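Local coordinates for PrhC (Penicillium brasilianum, PDB 5X9J), which acts as an isomerase in the fungal biosynthesis of paraherquonin, a highly congested hexacyclic meroterpenoid, at residues 32-37 / 109-114; 48-53 / 71-76. One frame throughout, in Å; residues are numbered along the deposited sequence.

Overall arrangement
The two contacts lie about 16 Å apart between centres. In contact 1, helix 26-43 packs on strand 108-119 of a mixed sheet; in contact 2, Leu50 of helix 46-51 and Arg53 just beyond that helix meet the start of helix 73-86. Along the chain the order is 32-37, 48-53, 71-76, 109-114, so contact 2 falls wholly between the two halves of contact 1. They also touch: Leu52 CD2 lies 3.7 Å from Phe37 CA. Helix 26-43 thus touches both the sheet and Leu52, and its Ile40 also meets Ala48 and Val49 of helix 46-51. Strand 108-119 reaches the second subunit of the homodimer, whereas contact 2 stays within one chain.

Contact 1 of 2, residues 32-37 / 109-114; sequences ALAHKF and IAFRAA
Ala34 of helix 26-43 points its methyl at the side chain of Phe111 on strand 108-119, with CB 3.5 Å from Phe111 CE2 and 3.7 Å from Phe111 CD2. The approach to the ring is oblique. Phe111 reaches the helix because its CG stands between the backbone N and the carbonyl carbon (chi1 57°), and its CZ then comes within 4.0 Å of Phe37 CD1. That Phe37 atom lies at the edge of the Phe111 ring, near its plane. Ile109, two residues before Phe111 on the strand, extends CD1 to 4.0 Å from Ala34 CB, and the small alanine is thus touched by both strand residues. The segment axes approach to 9.6 Å at a signed crossing angle of -48°. On the same helix, Ile31, just before this segment, touches Ile109, and Cys38, just after it, touches Phe111, while Val130 and Leu132 of the adjoining strand 124-134 also touch the Phe111 side chain. Ala110 points away from the helix and packs on Ala110 of the second subunit. All four touching residues are buried and meet through carbon atoms alone, so this helix-on-sheet interface rests on shape and hydrophobic burial rather than directional bonds.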
# COMPACT_ATOMS: atom_id res chain seq x y z
N ALA B 32 1.54 -10.20 17.32
CA ALA B 32 1.65 -11.66 17.18
C ALA B 32 0.71 -12.17 16.09
O ALA B 32 1.06 -13.08 15.33
CB ALA B 32 1.34 -12.35 18.51
N LEU B 33 -0.49 -11.60 16.01
CA LEU B 33 -1.43 -12.02 14.97
C LEU B 33 -0.87 -11.74 13.58
O LEU B 33 -1.00 -12.56 12.67
CB LEU B 33 -2.78 -11.33 15.17
CG LEU B 33 -3.87 -11.75 14.18
CD1 LEU B 33 -4.22 -13.21 14.38
CD2 LEU B 33 -5.11 -10.87 14.32
N ALA B 34 -0.22 -10.59 13.40
CA ALA B 34 0.35 -10.24 12.10
C ALA B 34 1.46 -11.20 11.70
O ALA B 34 1.51 -11.69 10.56
CB ALA B 34 0.86 -8.79 12.13
N HIS B 35 2.37 -11.49 12.64
CA HIS B 35 3.42 -12.47 12.34
C HIS B 35 2.84 -13.85 12.05
O HIS B 35 3.29 -14.55 11.14
CB HIS B 35 4.40 -12.55 13.51
CG HIS B 35 5.30 -11.36 13.61
ND1 HIS B 35 6.27 -11.08 12.67
CD2 HIS B 35 5.39 -10.38 14.55
CE1 HIS B 35 6.92 -9.98 13.02
NE2 HIS B 35 6.40 -9.54 14.15
N LYS B 36 1.81 -14.24 12.81
CA LYS B 36 1.18 -15.54 12.60
C LYS B 36 0.52 -15.61 11.22
O LYS B 36 0.66 -16.60 10.50
CB LYS B 36 0.15 -15.79 13.70
CG LYS B 36 -0.62 -17.10 13.55
CD LYS B 36 -1.48 -17.35 14.78
CE LYS B 36 -2.13 -18.74 14.74
NZ LYS B 36 -3.10 -18.88 15.86
N PHE B 37 -0.23 -14.56 10.87
CA PHE B 37 -0.77 -14.43 9.52
C PHE B 37 0.29 -14.69 8.45
O PHE B 37 0.09 -15.50 7.54
CB PHE B 37 -1.37 -13.02 9.36
CG PHE B 37 -1.86 -12.71 7.98
CD1 PHE B 37 -1.05 -12.03 7.07
CD2 PHE B 37 -3.14 -13.07 7.59
CE1 PHE B 37 -1.50 -11.73 5.79
CE2 PHE B 37 -3.61 -12.76 6.30
CZ PHE B 37 -2.78 -12.10 5.40
N ILE B 109 -4.24 -3.62 12.60
CA ILE B 109 -2.79 -3.48 12.49
C ILE B 109 -2.43 -3.37 11.02
O ILE B 109 -2.96 -4.09 10.17
CB ILE B 109 -2.07 -4.66 13.19
CG1 ILE B 109 -0.55 -4.48 13.12
CG2 ILE B 109 -2.52 -6.02 12.62
CD1 ILE B 109 0.23 -5.40 14.13
N ALA B 110 -1.54 -2.44 10.72
CA ALA B 110 -1.02 -2.27 9.37
C ALA B 110 0.47 -2.56 9.41
O ALA B 110 1.17 -2.07 10.29
CB ALA B 110 -1.27 -0.86 8.84
N PHE B 111 0.95 -3.38 8.47
CA PHE B 111 2.36 -3.70 8.46
C PHE B 111 2.85 -3.87 7.03
O PHE B 111 2.09 -4.22 6.13
CB PHE B 111 2.65 -4.98 9.27
CG PHE B 111 1.88 -6.19 8.82
CD1 PHE B 111 2.43 -7.08 7.90
CD2 PHE B 111 0.62 -6.46 9.33
CE1 PHE B 111 1.73 -8.21 7.51
CE2 PHE B 111 -0.09 -7.57 8.94
CZ PHE B 111 0.48 -8.46 8.03
N ARG B 112 4.14 -3.62 6.84
CA ARG B 112 4.80 -3.86 5.58
C ARG B 112 5.27 -5.31 5.51
O ARG B 112 5.72 -5.87 6.52
CB ARG B 112 5.99 -2.92 5.41
CG ARG B 112 5.62 -1.45 5.31
CD ARG B 112 6.89 -0.63 5.14
NE ARG B 112 7.44 -0.77 3.79
CZ ARG B 112 8.58 -0.22 3.39
NH1 ARG B 112 9.30 0.51 4.24
NH2 ARG B 112 8.99 -0.39 2.14
N ALA B 113 5.14 -5.91 4.34
CA ALA B 113 5.53 -7.29 4.15
C ALA B 113 6.21 -7.44 2.79
O ALA B 113 6.06 -6.59 1.90
CB ALA B 113 4.33 -8.24 4.25
N ALA B 114 6.98 -8.50 2.65
CA ALA B 114 7.57 -8.87 1.38
C ALA B 114 7.21 -10.32 1.09
O ALA B 114 6.89 -11.09 2.00
CB ALA B 114 9.10 -8.69 1.38

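Contact 2 of 2, residues 48-53 / 71-76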
# COMPACT_ATOMS: atom_id res chain seq x y z
N ALA B 48 -4.75 -24.13 7.81
CA ALA B 48 -4.36 -23.13 8.80
C ALA B 48 -4.74 -21.72 8.35
O ALA B 48 -5.12 -20.89 9.18
CB ALA B 48 -2.87 -23.23 9.09
N VAL B 49 -4.62 -21.43 7.05
CA VAL B 49 -5.05 -20.13 6.53
C VAL B 49 -6.50 -19.86 6.92
O VAL B 49 -6.82 -18.86 7.56
CB VAL B 49 -4.86 -20.06 5.00
CG1 VAL B 49 -5.61 -18.85 4.43
CG2 VAL B 49 -3.40 -19.98 4.63
N LEU B 50 -7.38 -20.78 6.55
CA LEU B 50 -8.80 -20.59 6.79
C LEU B 50 -9.13 -20.62 8.28
O LEU B 50 -10.04 -19.90 8.72
CB LEU B 50 -9.59 -21.65 6.03
CG LEU B 50 -9.40 -21.40 4.54
CD1 LEU B 50 -9.80 -22.60 3.72
CD2 LEU B 50 -10.20 -20.18 4.12
N ALA B 51 -8.40 -21.41 9.06
CA ALA B 51 -8.66 -21.47 10.49
C ALA B 51 -8.31 -20.16 11.20
O ALA B 51 -8.79 -19.92 12.31
CB ALA B 51 -7.88 -22.62 11.12
N LEU B 52 -7.46 -19.33 10.60
CA LEU B 52 -7.15 -18.04 11.20
C LEU B 52 -8.22 -16.98 10.93
O LEU B 52 -8.22 -15.93 11.58
CB LEU B 52 -5.79 -17.56 10.68
CG LEU B 52 -5.17 -16.36 11.41
CD1 LEU B 52 -4.90 -16.71 12.87
CD2 LEU B 52 -3.89 -15.91 10.70
N ARG B 53 -9.14 -17.23 10.00
CA ARG B 53 -10.13 -16.25 9.59
C ARG B 53 -11.49 -16.55 10.19
O ARG B 53 -11.86 -17.71 10.37
CB ARG B 53 -10.25 -16.22 8.07
CG ARG B 53 -8.94 -15.94 7.40
CD ARG B 53 -9.07 -16.04 5.91
NE ARG B 53 -7.76 -15.89 5.30
CZ ARG B 53 -7.54 -15.32 4.13
NH1 ARG B 53 -8.57 -14.80 3.44
NH2 ARG B 53 -6.29 -15.24 3.67
N LEU B 71 -12.88 -10.86 -1.75
CA LEU B 71 -12.99 -12.31 -1.85
C LEU B 71 -13.33 -12.90 -0.49
O LEU B 71 -12.75 -12.51 0.53
CB LEU B 71 -11.69 -12.93 -2.36
CG LEU B 71 -11.18 -12.52 -3.74
CD1 LEU B 71 -10.02 -13.43 -4.12
CD2 LEU B 71 -12.28 -12.60 -4.78
N ASN B 72 -14.26 -13.85 -0.47
CA ASN B 72 -14.58 -14.55 0.77
C ASN B 72 -13.62 -15.72 0.96
O ASN B 72 -12.70 -15.95 0.16
CB ASN B 72 -16.05 -14.99 0.78
CG ASN B 72 -16.40 -15.95 -0.35
OD1 ASN B 72 -15.60 -16.77 -0.76
ND2 ASN B 72 -17.63 -15.83 -0.86
N ASN B 73 -13.84 -16.49 2.03
CA ASN B 73 -12.90 -17.55 2.38
C ASN B 73 -12.82 -18.61 1.30
O ASN B 73 -11.72 -19.11 0.98
CB ASN B 73 -13.29 -18.17 3.72
CG ASN B 73 -13.01 -17.24 4.88
OD1 ASN B 73 -12.24 -16.29 4.75
ND2 ASN B 73 -13.64 -17.50 6.02
N GLN B 74 -13.95 -18.98 0.70
CA GLN B 74 -13.92 -19.99 -0.36
C GLN B 74 -13.20 -19.46 -1.59
O GLN B 74 -12.43 -20.19 -2.22
CB GLN B 74 -15.35 -20.43 -0.70
CG GLN B 74 -15.44 -21.36 -1.91
CD GLN B 74 -14.71 -22.68 -1.71
OE1 GLN B 74 -14.63 -23.19 -0.58
NE2 GLN B 74 -14.16 -23.23 -2.79
N GLU B 75 -13.44 -18.20 -1.96
CA GLU B 75 -12.75 -17.64 -3.11
C GLU B 75 -11.26 -17.50 -2.85
O GLU B 75 -10.44 -17.75 -3.75
CB GLU B 75 -13.37 -16.29 -3.47
CG GLU B 75 -14.83 -16.41 -3.90
CD GLU B 75 -15.52 -15.07 -3.99
OE1 GLU B 75 -16.10 -14.78 -5.07
OE2 GLU B 75 -15.48 -14.30 -3.00
N THR B 76 -10.88 -17.13 -1.63
CA THR B 76 -9.47 -17.08 -1.26
C THR B 76 -8.79 -18.44 -1.44
O THR B 76 -7.67 -18.52 -1.96
CB THR B 76 -9.33 -16.60 0.19
OG1 THR B 76 -9.67 -15.22 0.25
CG2 THR B 76 -7.90 -16.79 0.68
O HOH W 1 -11.18 -14.08 3.10
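The Arg53 guanidinium has Asn73 OD1 and a water at its edge, the water in plane, while Thr76 OG1 lies obliquely to it. Its plane makes 73° with the Asn73 amide. The Arg53 chain is extended from CG to NE, carrying NH1 to 2.7 Å from the water oxygen in a weak bond; NH1 also bonds weakly to Thr59 OG1. The same water lies 3.0 Å from Asn73 OD1, to which it can donate. Asn73 OD1 also sits 3.4 Å from Arg53 CD, whereas its amide nitrogen ND2 bonds to the backbone O of Thr54. From the helix, Thr76 presents its methyl CG2 3.5 Å from Arg53 NH1. Leu50 CD2 lies alongside Asn73 CB, 3.7 Å away, the two side chains running in opposite directions. Helix 73-86 opens with a capping box: Glu75 N donates to Asn72 OD1 (2.9 Å), and Asn72 N returns a bond to Glu75 OE2 (2.8 Å, 171° at the hydrogen). An alanine at Arg53 has no guanidinium, and the water is likely to be held less firmly, with a gap beside the Thr76 methyl. The chemistry implies a weakly water-bridged link, with Leu50 packing on Asn73, between Arg53 just past helix 46-51 and the capped start of helix 73-86.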